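Lectin 2 (Agrocybe aegerita, PDB 4TQJ) probably recognises glycans ending in non-reducing terminal N-acetylglucosamine, as a sugar-binding lectin with a beta-propeller fold. Local coordinates at residues G387-P391 against E392-C396; Q331-V335 against S336-R340; L310-G313 against D314-Q318; I287-L290 against T291-R295; I63-T66 against T67-K71. The protein carries 1 engineered substitution. All coordinates share one frame; numbering follows the deposited sequence.

Contact 1: residues G387-P391 against E392-C396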
loop_
_atom_site.group_PDB
_atom_site.type_symbol
_atom_site.label_atom_id
_atom_site.label_comp_id
_atom_site.label_asym_id
_atom_site.label_seq_id
_atom_site.Cartn_x
_atom_site.Cartn_y
_atom_site.Cartn_z
ATOM N N GLY A 387 19.013 -10.381 22.327
ATOM C CA GLY A 387 18.125 -9.694 23.253
ATOM C C GLY A 387 17.517 -8.407 22.724
ATOM O O GLY A 387 16.545 -7.892 23.283
ATOM N N LYS A 388 18.081 -7.893 21.637
ATOM C CA LYS A 388 17.571 -6.695 20.997
ATOM C C LYS A 388 16.066 -6.795 20.748
ATOM O O LYS A 388 15.337 -5.800 20.842
ATOM C CB LYS A 388 18.294 -6.445 19.684
ATOM C CG LYS A 388 17.919 -5.116 19.041
ATOM C CD LYS A 388 18.767 -4.837 17.807
ATOM C CE LYS A 388 18.503 -3.441 17.274
ATOM N NZ LYS A 388 19.281 -3.207 16.025
ATOM N N TRP A 389 15.601 -7.999 20.440
ATOM C CA TRP A 389 14.173 -8.203 20.257
ATOM C C TRP A 389 13.587 -9.255 21.189
ATOM O O TRP A 389 12.757 -10.075 20.782
ATOM C CB TRP A 389 13.884 -8.516 18.795
ATOM C CG TRP A 389 14.021 -7.294 17.935
ATOM C CD1 TRP A 389 15.116 -6.911 17.198
ATOM C CD2 TRP A 389 13.032 -6.284 17.740
ATOM N NE1 TRP A 389 14.857 -5.721 16.553
ATOM C CE2 TRP A 389 13.581 -5.319 16.867
ATOM C CE3 TRP A 389 11.731 -6.102 18.212
ATOM C CZ2 TRP A 389 12.873 -4.189 16.466
ATOM C CZ3 TRP A 389 11.034 -4.980 17.816
ATOM C CH2 TRP A 389 11.603 -4.039 16.946
ATOM N N ALA A 390 14.021 -9.219 22.442
ATOM C CA ALA A 390 13.514 -10.148 23.443
ATOM C C ALA A 390 12.014 -9.963 23.597
ATOM O O ALA A 390 11.533 -8.841 23.668
ATOM C CB ALA A 390 14.208 -9.944 24.781
ATOM N N PRO A 391 11.275 -11.077 23.637
ATOM C CA PRO A 391 9.819 -11.125 23.836
ATOM C C PRO A 391 9.402 -10.496 25.160
ATOM O O PRO A 391 8.272 -10.032 25.270
ATOM C CB PRO A 391 9.522 -12.629 23.837
ATOM C CG PRO A 391 10.583 -13.199 22.940
ATOM C CD PRO A 391 11.823 -12.391 23.253
ATOM N N GLU A 392 10.301 -10.459 26.142
ATOM C CA GLU A 392 9.971 -9.851 27.428
ATOM C C GLU A 392 9.845 -8.327 27.367
ATOM O O GLU A 392 9.141 -7.714 28.181
ATOM C CB GLU A 392 11.015 -10.227 28.485
ATOM C CG GLU A 392 11.006 -11.679 28.876
ATOM C CD GLU A 392 11.738 -12.566 27.881
ATOM O OE1 GLU A 392 12.513 -12.040 27.049
ATOM O OE2 GLU A 392 11.530 -13.799 27.933
ATOM N N THR A 393 10.524 -7.723 26.395
ATOM C CA THR A 393 10.720 -6.280 26.371
ATOM C C THR A 393 10.266 -5.625 25.062
ATOM O O THR A 393 10.168 -4.406 24.975
ATOM C CB THR A 393 12.210 -5.968 26.563
ATOM O OG1 THR A 393 12.961 -6.683 25.577
ATOM C CG2 THR A 393 12.674 -6.423 27.941
ATOM N N THR A 394 10.014 -6.433 24.041
ATOM C CA THR A 394 9.591 -5.924 22.739
ATOM C C THR A 394 8.329 -6.650 22.291
ATOM O O THR A 394 8.035 -7.733 22.779
ATOM C CB THR A 394 10.667 -6.131 21.666
ATOM O OG1 THR A 394 10.961 -7.534 21.536
ATOM C CG2 THR A 394 11.947 -5.354 22.023
ATOM N N VAL A 395 7.587 -6.031 21.376
ATOM C CA VAL A 395 6.443 -6.653 20.728
ATOM C C VAL A 395 6.646 -6.511 19.227
ATOM O O VAL A 395 7.036 -5.444 18.751
ATOM C CB VAL A 395 5.129 -5.936 21.099
ATOM C CG1 VAL A 395 3.924 -6.675 20.500
ATOM C CG2 VAL A 395 5.000 -5.801 22.588
ATOM N N CYS A 396 6.418 -7.582 18.480
ATOM C CA CYS A 396 6.435 -7.497 17.021
ATOM C C CYS A 396 5.177 -8.080 16.440
ATOM O O CYS A 396 4.696 -9.126 16.884
ATOM C CB CYS A 396 7.597 -8.287 16.436
ATOM S SG CYS A 396 9.163 -7.560 16.700
HETATM O O HOH W 1 15.795 -7.063 25.821
HETATM O O HOH W 2 6.355 -9.875 23.284
#
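T394 has its OG1 between the backbone N and the carbonyl carbon (chi1 59°), and this turns the hydroxyl onto the carbonyl of A390. W389 has CG anti to its own carbonyl carbon (chi1 -73°), which brings CE3 of the indole to T394 CB and C396 SG. The T394 OG1 to A390 O bond is short, 2.6 Å, and the hydroxyl comes from above the carbonyl plane. The backbone N of T393 also approaches A390 O from out of that plane, at 3.1 Å. T394 N meets A390 O at 2.9 Å, nearly in line with the carbonyl bond. P391 and E392 have helical backbone angles, so the chain makes a tight turn over A390 O just before strand 395-399. That strand pairs with strand 20-25, so a strand from late in the chain completes a sheet begun near its start. CE3 of W389 packs on T394 CB at 3.6 Å, and the two side chains cross at about a right angle. C396 SG lies 3.3 Å from W389 CE3, oblique to the ring, a sulfur-aromatic contact. One water links G387 O to T393 OG1, and a second donates to both P391 O and T394 O. Three donors on A390 O would probably pull electron density toward that oxygen, and the hydroxyl among them is probably held in its rotation, since it also accepts from R339 NH2.

Contact 2: residues Q331-V335 against S336-R340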
loop_
_atom_site.group_PDB
_atom_site.type_symbol
_atom_site.label_atom_id
_atom_site.label_comp_id
_atom_site.label_asym_id
_atom_site.label_seq_id
_atom_site.Cartn_x
_atom_site.Cartn_y
_atom_site.Cartn_z
ATOM N N GLN A 331 16.115 -27.249 13.895
ATOM C CA GLN A 331 16.960 -26.147 13.445
ATOM C C GLN A 331 17.257 -25.119 14.545
ATOM O O GLN A 331 18.014 -24.179 14.344
ATOM C CB GLN A 331 16.351 -25.466 12.210
ATOM C CG GLN A 331 16.225 -26.389 11.003
ATOM C CD GLN A 331 14.972 -27.242 11.034
ATOM O OE1 GLN A 331 14.036 -26.951 11.769
ATOM N NE2 GLN A 331 14.953 -28.309 10.235
ATOM N N GLY A 332 16.680 -25.306 15.724
ATOM C CA GLY A 332 17.040 -24.456 16.844
ATOM C C GLY A 332 16.040 -23.366 17.173
ATOM O O GLY A 332 16.279 -22.558 18.061
ATOM N N TRP A 333 14.918 -23.333 16.461
ATOM C CA TRP A 333 13.901 -22.315 16.725
ATOM C C TRP A 333 13.186 -22.552 18.057
ATOM O O TRP A 333 12.814 -23.677 18.373
ATOM C CB TRP A 333 12.906 -22.249 15.557
ATOM C CG TRP A 333 13.555 -21.716 14.319
ATOM C CD1 TRP A 333 14.424 -22.377 13.508
ATOM C CD2 TRP A 333 13.405 -20.403 13.766
ATOM N NE1 TRP A 333 14.830 -21.561 12.477
ATOM C CE2 TRP A 333 14.216 -20.344 12.610
ATOM C CE3 TRP A 333 12.662 -19.273 14.130
ATOM C CZ2 TRP A 333 14.311 -19.201 11.819
ATOM C CZ3 TRP A 333 12.754 -18.130 13.335
ATOM C CH2 TRP A 333 13.568 -18.107 12.191
ATOM N N THR A 334 13.009 -21.491 18.842
ATOM C CA THR A 334 12.348 -21.613 20.134
ATOM C C THR A 334 11.254 -20.580 20.292
ATOM O O THR A 334 11.357 -19.445 19.802
ATOM C CB THR A 334 13.318 -21.426 21.321
ATOM O OG1 THR A 334 13.728 -20.053 21.391
ATOM C CG2 THR A 334 14.532 -22.315 21.170
ATOM N N VAL A 335 10.205 -20.980 20.992
ATOM C CA VAL A 335 9.075 -20.102 21.244
ATOM C C VAL A 335 9.485 -18.917 22.124
ATOM O O VAL A 335 8.932 -17.824 21.998
ATOM C CB VAL A 335 7.922 -20.887 21.906
ATOM C CG1 VAL A 335 6.721 -19.999 22.110
ATOM C CG2 VAL A 335 7.548 -22.106 21.052
ATOM N N SER A 336 10.461 -19.130 23.004
ATOM C CA SER A 336 10.863 -18.093 23.961
ATOM C C SER A 336 11.745 -16.983 23.385
ATOM O O SER A 336 11.863 -15.917 23.993
ATOM C CB SER A 336 11.576 -18.713 25.151
ATOM O OG SER A 336 12.746 -19.376 24.719
ATOM N N LYS A 337 12.360 -17.218 22.228
ATOM C CA LYS A 337 13.288 -16.250 21.654
ATOM C C LYS A 337 12.913 -15.783 20.269
ATOM O O LYS A 337 13.252 -14.669 19.862
ATOM C CB LYS A 337 14.700 -16.831 21.587
ATOM C CG LYS A 337 15.361 -17.038 22.920
ATOM C CD LYS A 337 16.835 -17.362 22.738
ATOM C CE LYS A 337 17.524 -17.457 24.088
ATOM N NZ LYS A 337 16.803 -18.364 25.040
ATOM N N HIS A 338 12.245 -16.647 19.519
ATOM C CA HIS A 338 12.055 -16.378 18.104
ATOM C C HIS A 338 10.585 -16.151 17.777
ATOM O O HIS A 338 9.691 -16.596 18.509
ATOM C CB HIS A 338 12.678 -17.496 17.256
ATOM C CG HIS A 338 14.070 -17.860 17.680
ATOM N ND1 HIS A 338 14.438 -19.148 18.007
ATOM C CD2 HIS A 338 15.181 -17.103 17.834
ATOM C CE1 HIS A 338 15.716 -19.166 18.348
ATOM N NE2 HIS A 338 16.189 -17.938 18.255
ATOM N N ARG A 339 10.339 -15.420 16.698
ATOM C CA ARG A 339 8.978 -15.097 16.306
ATOM C C ARG A 339 8.710 -15.681 14.935
ATOM O O ARG A 339 9.483 -15.471 14.009
ATOM C CB ARG A 339 8.777 -13.584 16.288
ATOM C CG ARG A 339 8.704 -12.943 17.666
ATOM C CD ARG A 339 8.431 -11.443 17.563
ATOM N NE ARG A 339 8.234 -10.825 18.878
ATOM C CZ ARG A 339 9.198 -10.254 19.596
ATOM N NH1 ARG A 339 10.433 -10.212 19.128
ATOM N NH2 ARG A 339 8.927 -9.718 20.782
ATOM N N ARG A 340 7.618 -16.424 14.801
ATOM C CA ARG A 340 7.236 -16.931 13.488
ATOM C C ARG A 340 5.830 -16.486 13.082
ATOM O O ARG A 340 4.948 -16.341 13.931
ATOM C CB ARG A 340 7.393 -18.454 13.423
ATOM C CG ARG A 340 8.868 -18.892 13.335
ATOM C CD ARG A 340 9.064 -20.319 13.824
ATOM N NE ARG A 340 8.979 -20.390 15.283
ATOM C CZ ARG A 340 9.105 -21.513 15.982
ATOM N NH1 ARG A 340 9.324 -22.655 15.358
ATOM N NH2 ARG A 340 9.012 -21.495 17.304
HETATM O O HOH W 3 10.055 -23.726 18.786
#
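T334 and H338 are joined by two main bonds that run in opposite senses. T334 N donates to H338 ND1 at 2.9 Å, with an angle at the hydrogen of 163°, and lies slightly tilted from the imidazole plane. H338 N donates back to T334 O at 2.9 Å. ND1 is thus an acceptor. The other ring nitrogen, NE2, is bonded to E358 OE1, which is consistent with a proton on NE2. The backbone N of K337 is held weakly, by T334 O at 3.4 Å and by T334 OG1. V335 and S336 have helical backbone angles, so this is a tight turn, and it feeds strand 339-343, the first strand of a propeller blade; the turn itself falls within an FG-GAP-like repeat. W333 packs against H338 and R340. Its CE3 touches H338 CB at 3.6 Å, while the indole and imidazole planes meet obliquely. R340 bends at chi3 (-74°), which brings its guanidinium back over the root of the W333 side chain. W333 CB sits over one face of that group, 3.6 Å from NH1 and toward its rim. Two polar atoms of R340 have partners: NH1 bonds to F327 O, outside the turn, and NH2 donates to a water at 2.9 Å. The same water lies 2.8 Å from W333 O and can donate to it, though other acceptors compete for its protons.

Contact 3: residues L310-G313 against D314-Q318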
loop_
_atom_site.group_PDB
_atom_site.type_symbol
_atom_site.label_atom_id
_atom_site.label_comp_id
_atom_site.label_asym_id
_atom_site.label_seq_id
_atom_site.Cartn_x
_atom_site.Cartn_y
_atom_site.Cartn_z
ATOM N N LEU A 310 -3.832 -29.195 3.907
ATOM C CA LEU A 310 -4.648 -28.331 3.066
ATOM C C LEU A 310 -6.130 -28.696 3.091
ATOM O O LEU A 310 -6.504 -29.870 3.007
ATOM C CB LEU A 310 -4.141 -28.354 1.626
ATOM C CG LEU A 310 -2.716 -27.844 1.409
ATOM C CD1 LEU A 310 -2.333 -28.012 -0.058
ATOM C CD2 LEU A 310 -2.566 -26.379 1.870
ATOM N N ASN A 311 -6.954 -27.657 3.205
ATOM C CA ASN A 311 -8.408 -27.737 3.174
ATOM C C ASN A 311 -8.856 -28.092 1.765
ATOM O O ASN A 311 -8.379 -27.498 0.798
ATOM C CB ASN A 311 -8.962 -26.360 3.563
ATOM C CG ASN A 311 -10.452 -26.367 3.857
ATOM O OD1 ASN A 311 -11.228 -27.070 3.215
ATOM N ND2 ASN A 311 -10.860 -25.550 4.831
ATOM N N ASN A 312 -9.756 -29.063 1.639
ATOM C CA ASN A 312 -10.253 -29.465 0.325
ATOM C C ASN A 312 -11.146 -28.353 -0.244
ATOM O O ASN A 312 -11.451 -28.320 -1.445
ATOM C CB ASN A 312 -11.011 -30.813 0.410
ATOM C CG ASN A 312 -10.077 -31.992 0.670
ATOM O OD1 ASN A 312 -9.027 -32.109 0.037
ATOM N ND2 ASN A 312 -10.450 -32.865 1.614
ATOM N N GLY A 313 -11.559 -27.444 0.635
ATOM C CA GLY A 313 -12.404 -26.332 0.255
ATOM C C GLY A 313 -13.749 -26.353 0.959
ATOM O O GLY A 313 -14.521 -25.402 0.868
ATOM N N ASP A 314 -14.037 -27.436 1.663
ATOM C CA ASP A 314 -15.352 -27.617 2.274
ATOM C C ASP A 314 -15.263 -27.923 3.780
ATOM O O ASP A 314 -16.239 -28.344 4.406
ATOM C CB ASP A 314 -16.099 -28.741 1.549
ATOM C CG ASP A 314 -15.375 -30.072 1.641
ATOM O OD1 ASP A 314 -14.191 -30.069 2.032
ATOM O OD2 ASP A 314 -15.978 -31.122 1.320
ATOM N N GLY A 315 -14.097 -27.705 4.372
ATOM C CA GLY A 315 -13.938 -27.990 5.790
ATOM C C GLY A 315 -13.466 -29.409 6.071
ATOM O O GLY A 315 -13.323 -29.808 7.237
ATOM N N THR A 316 -13.239 -30.188 5.016
ATOM C CA THR A 316 -12.465 -31.422 5.149
ATOM C C THR A 316 -11.059 -31.137 4.652
ATOM O O THR A 316 -10.836 -30.157 3.947
ATOM C CB THR A 316 -13.043 -32.611 4.346
ATOM O OG1 THR A 316 -13.008 -32.313 2.945
ATOM C CG2 THR A 316 -14.479 -32.920 4.775
ATOM N N PHE A 317 -10.117 -32.005 5.011
ATOM C CA PHE A 317 -8.701 -31.743 4.795
ATOM C C PHE A 317 -7.945 -32.952 4.241
ATOM O O PHE A 317 -8.281 -34.103 4.533
ATOM C CB PHE A 317 -8.040 -31.328 6.117
ATOM C CG PHE A 317 -8.430 -29.952 6.593
ATOM C CD1 PHE A 317 -7.578 -28.870 6.400
ATOM C CD2 PHE A 317 -9.647 -29.742 7.233
ATOM C CE1 PHE A 317 -7.936 -27.583 6.837
ATOM C CE2 PHE A 317 -10.014 -28.477 7.669
ATOM C CZ PHE A 317 -9.160 -27.397 7.471
ATOM N N GLN A 318 -6.909 -32.661 3.462
ATOM C CA GLN A 318 -5.906 -33.634 3.083
ATOM C C GLN A 318 -5.030 -33.952 4.294
ATOM O O GLN A 318 -5.036 -33.229 5.294
ATOM C CB GLN A 318 -5.020 -33.072 1.959
ATOM C CG GLN A 318 -5.740 -32.866 0.641
ATOM C CD GLN A 318 -6.111 -34.189 -0.002
ATOM O OE1 GLN A 318 -5.331 -35.144 0.034
ATOM N NE2 GLN A 318 -7.315 -34.261 -0.572
HETATM O O HOH W 4 -9.295 -35.494 1.748
#
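N312 reaches across the turn to T316 and Q318 with both ends of its amide. ND2 donates to T316 OG1 at 2.9 Å, almost straight (174° at the hydrogen) and in the plane of the N312 amide. OD1 accepts from Q318 NE2 at 2.8 Å, and the two amide planes stand steeply to each other, 76° apart. The N312 backbone N is held as well, by T316 O at 2.8 Å. A water that takes a bond from N312 ND2 also donates to F317 O. The segment is the hairpin turn between strands 306-309 and 321-324, the third and fourth strands of a propeller blade. N311 and F317 form a single backbone bridge at its base. Two Asx turns shape its tip. In the first, N311 OD1 accepts from G313 N at 2.6 Å, and it takes a second bond from G315 N at 3.2 Å. N311 CG lies anti to the backbone N (chi1 -168°), which places CG over one face of the F317 ring, toward its rim. ND2 then bonds to L235 O and G296 O. In the second Asx turn D314 OD1 accepts from T316 N at 3.1 Å, from above the carboxylate plane. T316 OG1, which accepts from N312 ND2, donates to the same D314 OD1 at 2.7 Å, on the syn side.

Contact 4: residues I287-L290 against T291-R295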
loop_
_atom_site.group_PDB
_atom_site.type_symbol
_atom_site.label_atom_id
_atom_site.label_comp_id
_atom_site.label_asym_id
_atom_site.label_seq_id
_atom_site.Cartn_x
_atom_site.Cartn_y
_atom_site.Cartn_z
ATOM N N ILE A 287 -3.807 -21.195 11.588
ATOM C CA ILE A 287 -4.703 -21.400 10.467
ATOM C C ILE A 287 -4.443 -20.219 9.546
ATOM O O ILE A 287 -4.466 -19.071 9.985
ATOM C CB ILE A 287 -6.186 -21.386 10.881
ATOM C CG1 ILE A 287 -6.463 -22.424 11.980
ATOM C CG2 ILE A 287 -7.072 -21.613 9.651
ATOM C CD1 ILE A 287 -5.958 -23.823 11.633
ATOM N N ALA A 288 -4.166 -20.498 8.286
ATOM C CA ALA A 288 -3.929 -19.439 7.308
ATOM C C ALA A 288 -4.308 -19.955 5.933
ATOM O O ALA A 288 -4.328 -21.168 5.715
ATOM C CB ALA A 288 -2.469 -19.012 7.332
ATOM N N ASP A 289 -4.618 -19.049 5.003
ATOM C CA ASP A 289 -4.989 -19.480 3.657
ATOM C C ASP A 289 -3.746 -19.687 2.810
ATOM O O ASP A 289 -3.122 -18.721 2.369
ATOM C CB ASP A 289 -5.931 -18.473 2.973
ATOM C CG ASP A 289 -6.406 -18.963 1.611
ATOM O OD1 ASP A 289 -5.989 -20.064 1.203
ATOM O OD2 ASP A 289 -7.194 -18.261 0.952
ATOM N N LEU A 290 -3.369 -20.944 2.597
ATOM C CA LEU A 290 -2.132 -21.225 1.877
ATOM C C LEU A 290 -2.366 -21.476 0.393
ATOM O O LEU A 290 -1.423 -21.744 -0.332
ATOM C CB LEU A 290 -1.369 -22.403 2.502
ATOM C CG LEU A 290 -0.317 -22.068 3.566
ATOM C CD1 LEU A 290 -0.920 -21.326 4.767
ATOM C CD2 LEU A 290 0.386 -23.345 4.031
ATOM N N THR A 291 -3.615 -21.365 -0.060
ATOM C CA THR A 291 -3.905 -21.659 -1.457
ATOM C C THR A 291 -4.730 -20.605 -2.195
ATOM O O THR A 291 -5.079 -20.794 -3.354
ATOM C CB THR A 291 -4.587 -23.009 -1.602
ATOM O OG1 THR A 291 -5.818 -22.985 -0.875
ATOM C CG2 THR A 291 -3.669 -24.132 -1.061
ATOM N N GLY A 292 -5.033 -19.493 -1.534
ATOM C CA GLY A 292 -5.731 -18.407 -2.195
ATOM C C GLY A 292 -7.191 -18.683 -2.489
ATOM O O GLY A 292 -7.812 -17.961 -3.265
ATOM N N ASN A 293 -7.763 -19.703 -1.861
ATOM C CA ASN A 293 -9.179 -19.992 -2.084
ATOM C C ASN A 293 -10.130 -19.457 -1.019
ATOM O O ASN A 293 -11.330 -19.707 -1.085
ATOM C CB ASN A 293 -9.419 -21.487 -2.295
ATOM C CG ASN A 293 -9.069 -22.326 -1.071
ATOM O OD1 ASN A 293 -8.674 -21.802 -0.020
ATOM N ND2 ASN A 293 -9.226 -23.649 -1.205
ATOM N N GLY A 294 -9.609 -18.715 -0.046
ATOM C CA GLY A 294 -10.454 -18.172 1.017
ATOM C C GLY A 294 -10.834 -19.192 2.088
ATOM O O GLY A 294 -11.725 -18.952 2.905
ATOM N N ARG A 295 -10.170 -20.344 2.078
ATOM C CA ARG A 295 -10.418 -21.373 3.092
ATOM C C ARG A 295 -9.177 -21.586 3.953
ATOM O O ARG A 295 -8.073 -21.656 3.439
ATOM C CB ARG A 295 -10.830 -22.703 2.455
ATOM C CG ARG A 295 -12.286 -22.779 2.051
ATOM C CD ARG A 295 -12.515 -22.209 0.647
ATOM N NE ARG A 295 -13.791 -22.666 0.106
ATOM C CZ ARG A 295 -14.310 -22.260 -1.049
ATOM N NH1 ARG A 295 -13.665 -21.370 -1.802
ATOM N NH2 ARG A 295 -15.476 -22.749 -1.451
#
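D289 turns its carboxylate into the loop T291-R295, which joins strand 285-288 to strand 297-301 in one blade of the beta propeller. The loop belongs to an FG-GAP-like repeat. CB of D289 is nearest to R295 O, at 3.9 Å, where the loop returns. CG is anti to the backbone N (chi1 -176°), which carries the carboxylate into the curve of the loop. CG is about equally far from the G292 and G294 nitrogens, 3.5 and 3.6 Å. OD1 takes T291 N at 3.0 Å, from above the carboxylate plane. It also takes G292 N at 3.0 Å, a weak bond with an angle of only 126°. OD2 takes G294 N at 2.7 Å, again from out of the plane. Three backbone N-H groups therefore gather round one side chain, which would probably favour its charged form. Both glycines have positive phi, which lets the chain coil round the acid. L290 N, just after the aspartate, is bonded to D297 OD2 on the returning strand. The far side of the loop is set by N293, whose OD1 accepts from R295 N at 3.0 Å in an Asx turn. The R295 side chain folds back to N293 O, and its NE bonds to G313 O. R295 NH1 donates to N293 O at 3.0 Å, with the oxygen in the guanidinium plane and the nitrogen in the carbonyl plane.

Contact 5: residues I63-T66 against T67-K71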
loop_
_atom_site.group_PDB
_atom_site.type_symbol
_atom_site.label_atom_id
_atom_site.label_comp_id
_atom_site.label_asym_id
_atom_site.label_seq_id
_atom_site.Cartn_x
_atom_site.Cartn_y
_atom_site.Cartn_z
ATOM N N ILE A 63 -1.731 -2.026 16.289
ATOM C CA ILE A 63 -1.878 -1.196 15.097
ATOM C C ILE A 63 -3.319 -1.286 14.635
ATOM O O ILE A 63 -3.864 -2.385 14.514
ATOM C CB ILE A 63 -1.013 -1.695 13.928
ATOM C CG1 ILE A 63 0.463 -1.663 14.291
ATOM C CG2 ILE A 63 -1.257 -0.841 12.685
ATOM C CD1 ILE A 63 1.121 -0.355 13.914
ATOM N N ALA A 64 -3.956 -0.143 14.408
ATOM C CA ALA A 64 -5.292 -0.144 13.819
ATOM C C ALA A 64 -5.597 1.184 13.147
ATOM O O ALA A 64 -4.957 2.198 13.431
ATOM C CB ALA A 64 -6.344 -0.469 14.874
ATOM N N ASP A 65 -6.571 1.178 12.249
ATOM C CA ASP A 65 -6.976 2.410 11.596
ATOM C C ASP A 65 -7.975 3.121 12.496
ATOM O O ASP A 65 -9.158 2.773 12.528
ATOM C CB ASP A 65 -7.584 2.136 10.214
ATOM C CG ASP A 65 -7.947 3.426 9.474
ATOM O OD1 ASP A 65 -7.650 4.504 10.009
ATOM O OD2 ASP A 65 -8.513 3.362 8.365
ATOM N N THR A 66 -7.487 4.100 13.246
ATOM C CA THR A 66 -8.327 4.853 14.163
ATOM C C THR A 66 -8.911 6.123 13.550
ATOM O O THR A 66 -9.680 6.821 14.202
ATOM C CB THR A 66 -7.558 5.257 15.427
ATOM O OG1 THR A 66 -6.554 6.216 15.081
ATOM C CG2 THR A 66 -6.904 4.038 16.073
ATOM N N THR A 67 -8.558 6.430 12.310
ATOM C CA THR A 67 -9.012 7.691 11.721
ATOM C C THR A 67 -9.922 7.490 10.522
ATOM O O THR A 67 -10.686 8.377 10.170
ATOM C CB THR A 67 -7.837 8.591 11.305
ATOM O OG1 THR A 67 -7.057 7.940 10.290
ATOM C CG2 THR A 67 -6.960 8.921 12.508
ATOM N N GLY A 68 -9.823 6.330 9.886
ATOM C CA GLY A 68 -10.685 6.003 8.771
ATOM C C GLY A 68 -10.036 6.237 7.422
ATOM O O GLY A 68 -10.688 6.100 6.387
ATOM N N THR A 69 -8.752 6.580 7.426
ATOM C CA THR A 69 -8.012 6.821 6.187
ATOM C C THR A 69 -7.637 5.542 5.449
ATOM O O THR A 69 -7.310 5.568 4.262
ATOM C CB THR A 69 -6.705 7.570 6.462
ATOM O OG1 THR A 69 -5.876 6.771 7.316
ATOM C CG2 THR A 69 -6.986 8.893 7.140
ATOM N N GLY A 70 -7.658 4.422 6.161
ATOM C CA GLY A 70 -7.192 3.174 5.598
ATOM C C GLY A 70 -5.735 2.956 5.947
ATOM O O GLY A 70 -5.152 1.938 5.588
ATOM N N LYS A 71 -5.146 3.917 6.646
ATOM C CA LYS A 71 -3.761 3.793 7.098
ATOM C C LYS A 71 -3.696 3.398 8.572
ATOM O O LYS A 71 -4.386 3.974 9.406
ATOM C CB LYS A 71 -2.996 5.100 6.880
ATOM C CG LYS A 71 -2.382 5.269 5.494
ATOM C CD LYS A 71 -3.422 5.164 4.403
ATOM C CE LYS A 71 -2.943 5.830 3.118
ATOM N NZ LYS A 71 -2.827 4.864 1.993
#
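D65 and the loop T67-K71 face each other across a tight curve at the end of strand 60-64, where G68 and G70, both with positive phi, bend the chain round the aspartate. This is the connection between the first two strands of a propeller blade, 60-64 and 73-77. The D65 side chain points into the curve, with CG anti to the backbone N (chi1 -177°). OD1 accepts two backbone bonds, from T67 N at 3.1 Å and from G68 N at 2.8 Å. Both nitrogens approach from the same face of the carboxylate and lie well out of its plane. OD2 accepts from G70 N at 2.6 Å, a short bond that also comes from out of the plane. The three N-H groups spread over both oxygens should hold the carboxylate against rotation and probably favour its negative charge. T66 N, next to the aspartate, is bonded to D73 OD2 on the returning strand. T67 CG2 lies 3.8 Å from T66 OG1, and the two side chains cross at a slant. K71 leads away from the aspartate. Its NZ forms a salt bridge with D402, and its side chain packs on S403 of the second subunit. T69 closes the loop with an ST turn, in which K71 N donates to T69 OG1 at 3.0 Å.

Along the chain the order is contact 5, 4, 3, 2 and 1. Contacts 4 and 3 are loops of the sheet of strands 285-288 to 321-324; contact 4 follows its first strand and contact 3 its third. They touch through R295 and G313, with centres about 10 Å apart. Contacts 2 and 1 lead into strands 339-343 and 395-399 of two other sheets. They touch through R339 and W389, with centres about 12 Å apart. Contacts 1 and 3 lie on opposite sides of the chain's centre. Contact 5 is in a separate sheet, its centre about 25 Å from contacts 1 and 4. Contacts 4 and 5 are the same kind of aspartate-centred loop in two blades.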